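Local structure of dicer Related Helicase (Caenorhabditis elegans, 6M6R) at residues B[61-66]-B[78-83]; B[6-11]-B[97-102]; B[25-30]-B[119-124]. The protein probably hydrolyses ATP as an RNA helicase of the RLR subfamily, this chain being its zinc-binding C-terminal domain, which here holds bound RNA. All blocks are in the same frame, centred on the assembly; numbering follows the deposited sequence.

Contact 1 of 3, residues B[61-66]-B[78-83]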
loop_
_atom_site.group_PDB
_atom_site.type_symbol
_atom_site.label_atom_id
_atom_site.label_comp_id
_atom_site.label_asym_id
_atom_site.label_seq_id
_atom_site.Cartn_x
_atom_site.Cartn_y
_atom_site.Cartn_z
ATOM N N ASN B 61 -5.612 -14.932 13.831
ATOM C CA ASN B 61 -4.741 -14.237 12.903
ATOM C C ASN B 61 -5.477 -12.992 12.401
ATOM O O ASN B 61 -5.926 -12.929 11.261
ATOM C CB ASN B 61 -4.357 -15.184 11.764
ATOM C CG ASN B 61 -3.467 -14.546 10.737
ATOM O OD1 ASN B 61 -2.882 -13.491 10.963
ATOM N ND2 ASN B 61 -3.350 -15.198 9.585
ATOM N N GLN B 62 -5.594 -11.973 13.265
ATOM C CA GLN B 62 -6.450 -10.827 12.963
ATOM C C GLN B 62 -5.636 -9.721 12.307
ATOM O O GLN B 62 -4.773 -9.141 12.969
ATOM C CB GLN B 62 -7.090 -10.275 14.235
ATOM C CG GLN B 62 -7.862 -11.286 15.088
ATOM C CD GLN B 62 -8.403 -10.680 16.385
ATOM O OE1 GLN B 62 -8.266 -9.474 16.645
ATOM N NE2 GLN B 62 -9.014 -11.520 17.206
ATOM N N PRO B 63 -5.884 -9.368 11.040
ATOM C CA PRO B 63 -5.258 -8.158 10.492
ATOM C C PRO B 63 -5.967 -6.925 11.035
ATOM O O PRO B 63 -7.182 -6.792 10.901
ATOM C CB PRO B 63 -5.462 -8.293 8.973
ATOM C CG PRO B 63 -6.134 -9.655 8.752
ATOM C CD PRO B 63 -6.756 -10.037 10.056
ATOM N N LEU B 64 -5.198 -6.024 11.663
ATOM C CA LEU B 64 -5.802 -4.909 12.383
ATOM C C LEU B 64 -5.298 -3.585 11.836
ATOM O O LEU B 64 -5.363 -3.358 10.625
ATOM C CB LEU B 64 -5.523 -5.026 13.888
ATOM C CG LEU B 64 -6.131 -6.287 14.527
ATOM C CD1 LEU B 64 -5.789 -6.383 16.027
ATOM C CD2 LEU B 64 -7.639 -6.319 14.320
ATOM N N SER B 65 -4.764 -2.734 12.713
ATOM C CA SER B 65 -4.505 -1.334 12.397
ATOM C C SER B 65 -3.387 -1.174 11.370
ATOM O O SER B 65 -2.503 -2.022 11.231
ATOM C CB SER B 65 -4.120 -0.564 13.663
ATOM O OG SER B 65 -4.866 -1.020 14.769
ATOM N N ASP B 66 -3.406 -0.029 10.693
ATOM C CA ASP B 66 -2.347 0.338 9.774
ATOM C C ASP B 66 -1.114 0.747 10.559
ATOM O O ASP B 66 -1.208 1.310 11.652
ATOM C CB ASP B 66 -2.797 1.488 8.871
ATOM N N ARG B 78 1.246 -3.472 8.574
ATOM C CA ARG B 78 -0.021 -3.620 9.270
ATOM C C ARG B 78 0.216 -4.380 10.558
ATOM O O ARG B 78 1.081 -5.252 10.630
ATOM C CB ARG B 78 -1.048 -4.372 8.410
ATOM C CG ARG B 78 -2.430 -4.458 9.017
ATOM C CD ARG B 78 -3.447 -4.960 7.995
ATOM N NE ARG B 78 -4.822 -4.708 8.425
ATOM C CZ ARG B 78 -5.892 -4.965 7.677
ATOM N NH1 ARG B 78 -5.738 -5.487 6.471
ATOM N NH2 ARG B 78 -7.112 -4.703 8.129
ATOM N N ALA B 79 -0.569 -4.053 11.571
ATOM C CA ALA B 79 -0.474 -4.761 12.841
ATOM C C ALA B 79 -1.441 -5.929 12.828
ATOM O O ALA B 79 -2.540 -5.828 12.282
ATOM C CB ALA B 79 -0.803 -3.832 14.013
ATOM N N TYR B 80 -1.021 -7.039 13.416
ATOM C CA TYR B 80 -1.872 -8.203 13.568
ATOM C C TYR B 80 -1.986 -8.560 15.039
ATOM O O TYR B 80 -1.151 -8.170 15.863
ATOM C CB TYR B 80 -1.322 -9.415 12.817
ATOM C CG TYR B 80 -1.429 -9.338 11.311
ATOM C CD1 TYR B 80 -0.655 -8.439 10.583
ATOM C CD2 TYR B 80 -2.291 -10.192 10.618
ATOM C CE1 TYR B 80 -0.741 -8.382 9.197
ATOM C CE2 TYR B 80 -2.377 -10.150 9.245
ATOM C CZ TYR B 80 -1.599 -9.247 8.543
ATOM O OH TYR B 80 -1.682 -9.197 7.173
ATOM N N LYS B 81 -3.035 -9.306 15.368
ATOM C CA LYS B 81 -3.119 -9.970 16.657
ATOM C C LYS B 81 -3.017 -11.467 16.390
ATOM O O LYS B 81 -3.909 -12.058 15.773
ATOM C CB LYS B 81 -4.415 -9.624 17.386
ATOM C CG LYS B 81 -4.427 -10.122 18.821
ATOM C CD LYS B 81 -5.779 -9.875 19.480
ATOM C CE LYS B 81 -5.634 -9.421 20.918
ATOM N NZ LYS B 81 -6.990 -9.090 21.484
ATOM N N ILE B 82 -1.928 -12.072 16.845
ATOM C CA ILE B 82 -1.663 -13.497 16.664
ATOM C C ILE B 82 -1.499 -14.098 18.045
ATOM O O ILE B 82 -0.636 -13.656 18.811
ATOM C CB ILE B 82 -0.394 -13.758 15.837
ATOM C CG1 ILE B 82 -0.352 -12.920 14.563
ATOM C CG2 ILE B 82 -0.222 -15.273 15.585
ATOM C CD1 ILE B 82 -1.437 -13.226 13.624
ATOM N N ARG B 83 -2.315 -15.100 18.361
ATOM C CA ARG B 83 -2.213 -15.806 19.636
ATOM C C ARG B 83 -2.276 -14.824 20.802
ATOM O O ARG B 83 -1.473 -14.878 21.735
ATOM C CB ARG B 83 -0.934 -16.643 19.696
ATOM C CG ARG B 83 -0.968 -17.939 18.895
ATOM C CD ARG B 83 0.449 -18.357 18.510
ATOM N NE ARG B 83 1.233 -18.670 19.704
ATOM C CZ ARG B 83 2.362 -19.376 19.721
ATOM N NH1 ARG B 83 2.877 -19.867 18.597
ATOM N NH2 ARG B 83 2.982 -19.597 20.874
#
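Q62 and K81 form a hydrogen-bonded antiparallel pair where strands 61-66 and 78-82 run 145° apart in N-to-C direction, the two arms of a beta hairpin in the RIG-I-type C-terminal domain. Q62 N gives to K81 O and K81 N gives back to Q62 O, both at 3.0 Å. P63 and Y80 follow as a non-hydrogen-bonded pair, and then the register slips by one before D66 and R78: a beta bulge. Across it L64 N meets A79 O at 2.7 Å, while A79 N turns to S65 O at 2.8 Å.

On one face of the hairpin the side chains of Q62 and K81 lie alongside each other and point the same way, toward helix 140-164, where S153 OG bonds to both Q62 OE1 and K81 NZ. The CD1 branch of L64 slants across the root of K81 and rests on its CB, 3.8 Å away. The other face, with P63, R78 and Y80, is turned to the RNA. P63 serves both neighbours: its CA sits over the face of the Y80 ring, off-centre, and its CB lies over the middle of the R78 guanidinium, 3.6 Å from CZ. Beyond P63, Y80 OH bonds to a modified base of the RNA and R78 NH1 to a sugar.

The R78 chain leaves with CG opposite the backbone N (chi1 -175°) and stays extended as far as NE, which carries the guanidinium across strand 61-66; there NE donates to L64 O at 2.6 Å, the oxygen only 8° out of the guanidinium plane.

Contact 2 of 3, residues B[6-11]-B[97-102]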
loop_
_atom_site.group_PDB
_atom_site.type_symbol
_atom_site.label_atom_id
_atom_site.label_comp_id
_atom_site.label_asym_id
_atom_site.label_seq_id
_atom_site.Cartn_x
_atom_site.Cartn_y
_atom_site.Cartn_z
ATOM N N GLU B 6 25.884 -15.614 3.780
ATOM C CA GLU B 6 26.642 -15.694 5.016
ATOM C C GLU B 6 25.800 -15.365 6.228
ATOM O O GLU B 6 26.351 -15.257 7.330
ATOM C CB GLU B 6 27.841 -14.742 4.969
ATOM C CG GLU B 6 28.911 -15.105 3.937
ATOM C CD GLU B 6 29.888 -13.962 3.710
ATOM O OE1 GLU B 6 29.653 -13.152 2.786
ATOM O OE2 GLU B 6 30.881 -13.861 4.467
ATOM N N ASN B 7 24.493 -15.168 6.039
ATOM C CA ASN B 7 23.555 -14.941 7.137
ATOM C C ASN B 7 24.015 -13.821 8.078
ATOM O O ASN B 7 23.954 -13.934 9.308
ATOM C CB ASN B 7 23.331 -16.231 7.913
ATOM C CG ASN B 7 22.187 -16.109 8.874
ATOM O OD1 ASN B 7 21.142 -15.538 8.541
ATOM N ND2 ASN B 7 22.360 -16.663 10.072
ATOM N N LYS B 8 24.432 -12.702 7.489
ATOM C CA LYS B 8 24.877 -11.567 8.283
ATOM C C LYS B 8 23.691 -10.848 8.930
ATOM O O LYS B 8 22.523 -11.086 8.600
ATOM C CB LYS B 8 25.687 -10.626 7.392
ATOM C CG LYS B 8 26.878 -11.337 6.738
ATOM C CD LYS B 8 28.185 -10.652 7.101
ATOM C CE LYS B 8 29.359 -11.289 6.390
ATOM N NZ LYS B 8 30.560 -10.424 6.458
ATOM N N ILE B 9 23.999 -9.958 9.884
ATOM C CA ILE B 9 22.978 -9.088 10.465
ATOM C C ILE B 9 22.779 -7.864 9.578
ATOM O O ILE B 9 23.747 -7.212 9.157
ATOM C CB ILE B 9 23.353 -8.671 11.898
ATOM C CG1 ILE B 9 23.509 -9.895 12.800
ATOM C CG2 ILE B 9 22.293 -7.723 12.482
ATOM C CD1 ILE B 9 23.384 -9.596 14.279
ATOM N N TYR B 10 21.518 -7.526 9.312
ATOM C CA TYR B 10 21.154 -6.368 8.503
ATOM C C TYR B 10 20.316 -5.430 9.345
ATOM O O TYR B 10 19.558 -5.869 10.214
ATOM C CB TYR B 10 20.320 -6.757 7.247
ATOM C CG TYR B 10 21.133 -7.539 6.259
ATOM C CD1 TYR B 10 21.471 -8.874 6.505
ATOM C CD2 TYR B 10 21.623 -6.933 5.110
ATOM C CE1 TYR B 10 22.266 -9.590 5.600
ATOM C CE2 TYR B 10 22.392 -7.634 4.196
ATOM C CZ TYR B 10 22.725 -8.950 4.447
ATOM O OH TYR B 10 23.521 -9.612 3.529
ATOM N N LYS B 11 20.436 -4.139 9.062
ATOM C CA LYS B 11 19.504 -3.146 9.573
ATOM C C LYS B 11 18.336 -3.047 8.607
ATOM O O LYS B 11 18.529 -3.029 7.397
ATOM C CB LYS B 11 20.191 -1.784 9.710
ATOM C CG LYS B 11 21.198 -1.739 10.850
ATOM C CD LYS B 11 22.382 -0.824 10.516
ATOM C CE LYS B 11 21.935 0.564 10.084
ATOM N NZ LYS B 11 22.972 1.608 10.376
ATOM N N PHE B 97 17.508 -2.974 3.193
ATOM C CA PHE B 97 18.344 -3.814 4.045
ATOM C C PHE B 97 19.789 -3.345 3.937
ATOM O O PHE B 97 20.343 -3.275 2.828
ATOM C CB PHE B 97 18.231 -5.288 3.646
ATOM C CG PHE B 97 16.840 -5.826 3.747
ATOM C CD1 PHE B 97 15.961 -5.700 2.671
ATOM C CD2 PHE B 97 16.392 -6.429 4.918
ATOM C CE1 PHE B 97 14.673 -6.181 2.767
ATOM C CE2 PHE B 97 15.092 -6.943 4.998
ATOM C CZ PHE B 97 14.243 -6.796 3.935
ATOM N N VAL B 98 20.402 -3.021 5.077
ATOM C CA VAL B 98 21.748 -2.466 5.096
ATOM C C VAL B 98 22.648 -3.329 5.974
ATOM O O VAL B 98 22.312 -3.596 7.132
ATOM C CB VAL B 98 21.739 -1.009 5.594
ATOM C CG1 VAL B 98 23.156 -0.495 5.750
ATOM C CG2 VAL B 98 20.944 -0.162 4.640
ATOM N N GLN B 99 23.804 -3.723 5.424
ATOM C CA GLN B 99 24.815 -4.539 6.103
ATOM C C GLN B 99 26.090 -3.711 6.228
ATOM O O GLN B 99 26.713 -3.371 5.214
ATOM C CB GLN B 99 25.113 -5.826 5.327
ATOM C CG GLN B 99 25.409 -7.075 6.182
ATOM C CD GLN B 99 26.592 -6.888 7.109
ATOM O OE1 GLN B 99 27.670 -6.490 6.669
ATOM N NE2 GLN B 99 26.398 -7.172 8.404
ATOM N N GLU B 100 26.502 -3.441 7.467
ATOM C CA GLU B 100 27.586 -2.493 7.715
ATOM C C GLU B 100 28.944 -3.039 7.273
ATOM O O GLU B 100 29.667 -2.392 6.506
ATOM C CB GLU B 100 27.588 -2.119 9.197
ATOM C CG GLU B 100 26.320 -1.378 9.588
ATOM C CD GLU B 100 26.231 -1.095 11.064
ATOM O OE1 GLU B 100 26.900 -1.802 11.850
ATOM O OE2 GLU B 100 25.485 -0.164 11.438
ATOM N N SER B 101 29.315 -4.230 7.749
ATOM C CA SER B 101 30.635 -4.763 7.419
ATOM C C SER B 101 30.783 -4.995 5.918
ATOM O O SER B 101 31.842 -4.717 5.346
ATOM C CB SER B 101 30.896 -6.056 8.200
ATOM O OG SER B 101 30.119 -7.135 7.710
ATOM N N ASP B 102 29.729 -5.488 5.255
ATOM C CA ASP B 102 29.786 -5.698 3.811
ATOM C C ASP B 102 29.730 -4.391 3.031
ATOM O O ASP B 102 30.061 -4.387 1.839
ATOM C CB ASP B 102 28.640 -6.606 3.349
ATOM C CG ASP B 102 28.913 -8.092 3.607
ATOM O OD1 ASP B 102 30.037 -8.436 4.033
ATOM O OD2 ASP B 102 28.000 -8.919 3.379
HETATM O O HOH W 1 25.086 -4.698 10.112
HETATM O O HOH W 2 25.527 -8.064 2.470
#
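Y10 and Q99 meet at about a right angle, ring against aliphatic chain, next to the backbone pair K11 with V98. The Q99 side chain can be followed outward. CB lies 3.5 Å from Y10 CE2. CG comes down over the ring face, offset toward the rim, in a CH-pi contact 3.8 Å from the ring centroid. The chain then bends (chi2 -59°), lifting the amide off the tyrosine so that the two planes stand 83° apart. CD passes K8 CB, and the tip splits its work. NE2 donates to I9 O at 2.8 Å, in the carbonyl plane, and OE1 accepts both S101 OG and D102 N, tying down the turn of its own segment. A leucine here would probably keep some of the ring contact but deprive I9 O of its amide donor and S101 OG and D102 N of their shared acceptor, freeing the turn to shift.

Two salt bridges flank the glutamine. K8 NZ reaches D102 OD1 at 3.2 Å from above the carboxylate plane, and K11 NZ meets the anti lone pair of E100 OE2 at 3.3 Å. A water joins Y10 OH to D102 OD2, so the carboxylate serves lysine and tyrosine together. Behind them K11 N bonds to V98 O at 2.7 Å and V98 N to K11 O at 3.0 Å. This antiparallel hydrogen-bonded pair sets strand 11-14 beside strand 95-99 in the four-stranded sheet of the RIG-I-type C-terminal domain, whose strand 11-14 ends at the zinc ligand C14.

Contact 3 of 3, residues B[25-30]-B[119-124]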
loop_
_atom_site.group_PDB
_atom_site.type_symbol
_atom_site.label_atom_id
_atom_site.label_comp_id
_atom_site.label_asym_id
_atom_site.label_seq_id
_atom_site.Cartn_x
_atom_site.Cartn_y
_atom_site.Cartn_z
ATOM N N ILE B 25 17.614 -10.071 12.719
ATOM C CA ILE B 25 17.453 -11.243 13.560
ATOM C C ILE B 25 16.138 -11.257 14.329
ATOM O O ILE B 25 15.823 -12.280 14.955
ATOM C CB ILE B 25 18.635 -11.387 14.548
ATOM C CG1 ILE B 25 18.781 -10.147 15.429
ATOM C CG2 ILE B 25 19.972 -11.655 13.815
ATOM C CD1 ILE B 25 19.875 -10.315 16.526
ATOM N N TYR B 26 15.363 -10.168 14.299
ATOM C CA TYR B 26 14.056 -10.099 14.960
ATOM C C TYR B 26 12.888 -10.394 14.038
ATOM O O TYR B 26 11.736 -10.378 14.491
ATOM C CB TYR B 26 13.882 -8.726 15.636
ATOM C CG TYR B 26 14.980 -8.623 16.677
ATOM C CD1 TYR B 26 15.137 -9.646 17.609
ATOM C CD2 TYR B 26 15.916 -7.597 16.666
ATOM C CE1 TYR B 26 16.167 -9.644 18.542
ATOM C CE2 TYR B 26 16.975 -7.585 17.613
ATOM C CZ TYR B 26 17.085 -8.609 18.548
ATOM O OH TYR B 26 18.111 -8.633 19.493
ATOM N N ILE B 27 13.142 -10.683 12.774
ATOM C CA ILE B 27 12.083 -11.118 11.873
ATOM C C ILE B 27 11.865 -12.615 12.083
ATOM O O ILE B 27 12.821 -13.392 12.083
ATOM C CB ILE B 27 12.465 -10.814 10.419
ATOM C CG1 ILE B 27 12.767 -9.314 10.229
ATOM C CG2 ILE B 27 11.369 -11.284 9.450
ATOM C CD1 ILE B 27 11.574 -8.407 10.555
ATOM N N LYS B 28 10.608 -13.026 12.254
ATOM C CA LYS B 28 10.286 -14.439 12.432
ATOM C C LYS B 28 9.000 -14.715 11.677
ATOM O O LYS B 28 8.171 -13.818 11.496
ATOM C CB LYS B 28 10.143 -14.806 13.924
ATOM C CG LYS B 28 11.488 -14.872 14.679
ATOM C CD LYS B 28 11.557 -14.009 15.904
ATOM C CE LYS B 28 13.027 -13.828 16.345
ATOM N NZ LYS B 28 13.613 -15.077 16.877
ATOM N N LYS B 29 8.824 -15.932 11.198
ATOM C CA LYS B 29 7.602 -16.095 10.431
ATOM C C LYS B 29 6.559 -16.852 11.242
ATOM O O LYS B 29 6.883 -17.629 12.142
ATOM C CB LYS B 29 7.869 -16.764 9.083
ATOM C CG LYS B 29 8.518 -18.077 9.130
ATOM C CD LYS B 29 8.735 -18.557 7.711
ATOM C CE LYS B 29 10.175 -18.446 7.264
ATOM N NZ LYS B 29 10.442 -19.361 6.083
ATOM N N VAL B 30 5.298 -16.570 10.935
ATOM C CA VAL B 30 4.141 -17.237 11.521
ATOM C C VAL B 30 3.301 -17.638 10.318
ATOM O O VAL B 30 2.581 -16.801 9.758
ATOM C CB VAL B 30 3.347 -16.325 12.465
ATOM C CG1 VAL B 30 2.192 -17.091 13.125
ATOM C CG2 VAL B 30 4.243 -15.661 13.496
ATOM N N PHE B 119 19.479 -13.335 4.628
ATOM C CA PHE B 119 19.596 -13.922 5.959
ATOM C C PHE B 119 18.454 -14.893 6.186
ATOM O O PHE B 119 17.391 -14.767 5.577
ATOM C CB PHE B 119 19.628 -12.831 7.057
ATOM C CG PHE B 119 18.423 -11.904 7.060
ATOM C CD1 PHE B 119 17.261 -12.256 7.722
ATOM C CD2 PHE B 119 18.480 -10.669 6.423
ATOM C CE1 PHE B 119 16.159 -11.397 7.744
ATOM C CE2 PHE B 119 17.391 -9.792 6.452
ATOM C CZ PHE B 119 16.228 -10.168 7.120
ATOM N N TYR B 120 18.701 -15.875 7.057
ATOM C CA TYR B 120 17.729 -16.898 7.360
ATOM C C TYR B 120 16.645 -16.341 8.264
ATOM O O TYR B 120 16.886 -15.445 9.076
ATOM C CB TYR B 120 18.406 -18.098 8.031
ATOM C CG TYR B 120 19.412 -18.760 7.104
ATOM C CD1 TYR B 120 19.030 -19.189 5.846
ATOM C CD2 TYR B 120 20.735 -18.941 7.494
ATOM C CE1 TYR B 120 19.947 -19.784 4.979
ATOM C CE2 TYR B 120 21.664 -19.522 6.634
ATOM C CZ TYR B 120 21.261 -19.947 5.395
ATOM O OH TYR B 120 22.179 -20.546 4.553
ATOM N N ILE B 121 15.443 -16.894 8.127
ATOM C CA ILE B 121 14.301 -16.467 8.929
ATOM C C ILE B 121 13.627 -17.717 9.452
ATOM O O ILE B 121 13.240 -18.589 8.665
ATOM C CB ILE B 121 13.297 -15.608 8.133
ATOM C CG1 ILE B 121 13.974 -14.297 7.683
ATOM C CG2 ILE B 121 12.087 -15.253 9.035
ATOM C CD1 ILE B 121 13.154 -13.453 6.664
ATOM N N SER B 122 13.493 -17.815 10.763
ATOM C CA SER B 122 12.905 -19.024 11.314
ATOM C C SER B 122 11.497 -18.738 11.815
ATOM O O SER B 122 11.030 -17.591 11.847
ATOM C CB SER B 122 13.783 -19.614 12.420
ATOM O OG SER B 122 14.285 -18.634 13.290
ATOM N N GLU B 123 10.799 -19.830 12.103
ATOM C CA GLU B 123 9.455 -19.760 12.649
ATOM C C GLU B 123 9.489 -19.173 14.060
ATOM O O GLU B 123 10.347 -19.521 14.866
ATOM C CB GLU B 123 8.857 -21.173 12.667
ATOM C CG GLU B 123 7.334 -21.223 12.905
ATOM C CD GLU B 123 6.537 -20.892 11.637
ATOM O OE1 GLU B 123 7.153 -20.854 10.553
ATOM O OE2 GLU B 123 5.308 -20.658 11.725
ATOM N N ALA B 124 8.542 -18.291 14.364
ATOM C CA ALA B 124 8.422 -17.775 15.724
ATOM C C ALA B 124 8.020 -18.888 16.676
ATOM O O ALA B 124 7.205 -19.750 16.332
ATOM C CB ALA B 124 7.364 -16.662 15.786
HETATM O O HOH W 3 14.550 -15.609 12.449
HETATM O O HOH W 4 14.172 -16.737 15.219
#
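S122 O is gripped twice by strand 27-30: K29 N donates to it at 2.8 Å, and the CA of K28 adds a CA-H...O contact at 3.3 Å. A124 N then gives to K29 O at 2.9 Å, making a single beta bridge between K29 and E123. It fastens the irregular segment leading to helix 126-133 onto one arm of the two-stranded sheet 27-30 and 33-36 of the RIG-I-type domain.

Apolar contacts continue from both ends of the bridge. I121 CD1 slants against I27 CG2, while A124 CB rests against both K28 CB and V30 CG2. K29 has its CG between the backbone N and the carbonyl carbon (chi1 57°), which carries the chain across E123 at about a right angle, CG 3.4 Å from E123 OE1. Its CE runs on past I121 O, and NZ ends in a salt bridge with E115 of helix 111-117. E123 OE2 instead takes the backbone N of F31, so the two opposite charges have separate mates. A water bridges the two segments, donating to I27 O at 2.8 Å and accepting from S122 N at 3.0 Å.

Overall arrangement
Contact 3 links the other two. Its V30 CG1 packs on I82 CG2 of contact 1 at 3.9 Å, and on its other flank N7 OD1 of contact 2 lies 2.9 Å from Y120 N, a hydrogen bond, while Y10 CD1 touches F119 CD2. Contacts 1 and 2 do not meet: their centres are 28 Å apart, on opposite sides of the chain's centre. Along the chain contact 1 is nested within the loops closed by both others, whose segments alternate. Contact 1 alone reaches the RNA, about 3 Å at nearest atoms, against about 6 Å for contact 3 and about 10 Å for contact 2; the V98 side chain is about 13 Å from the zinc ion.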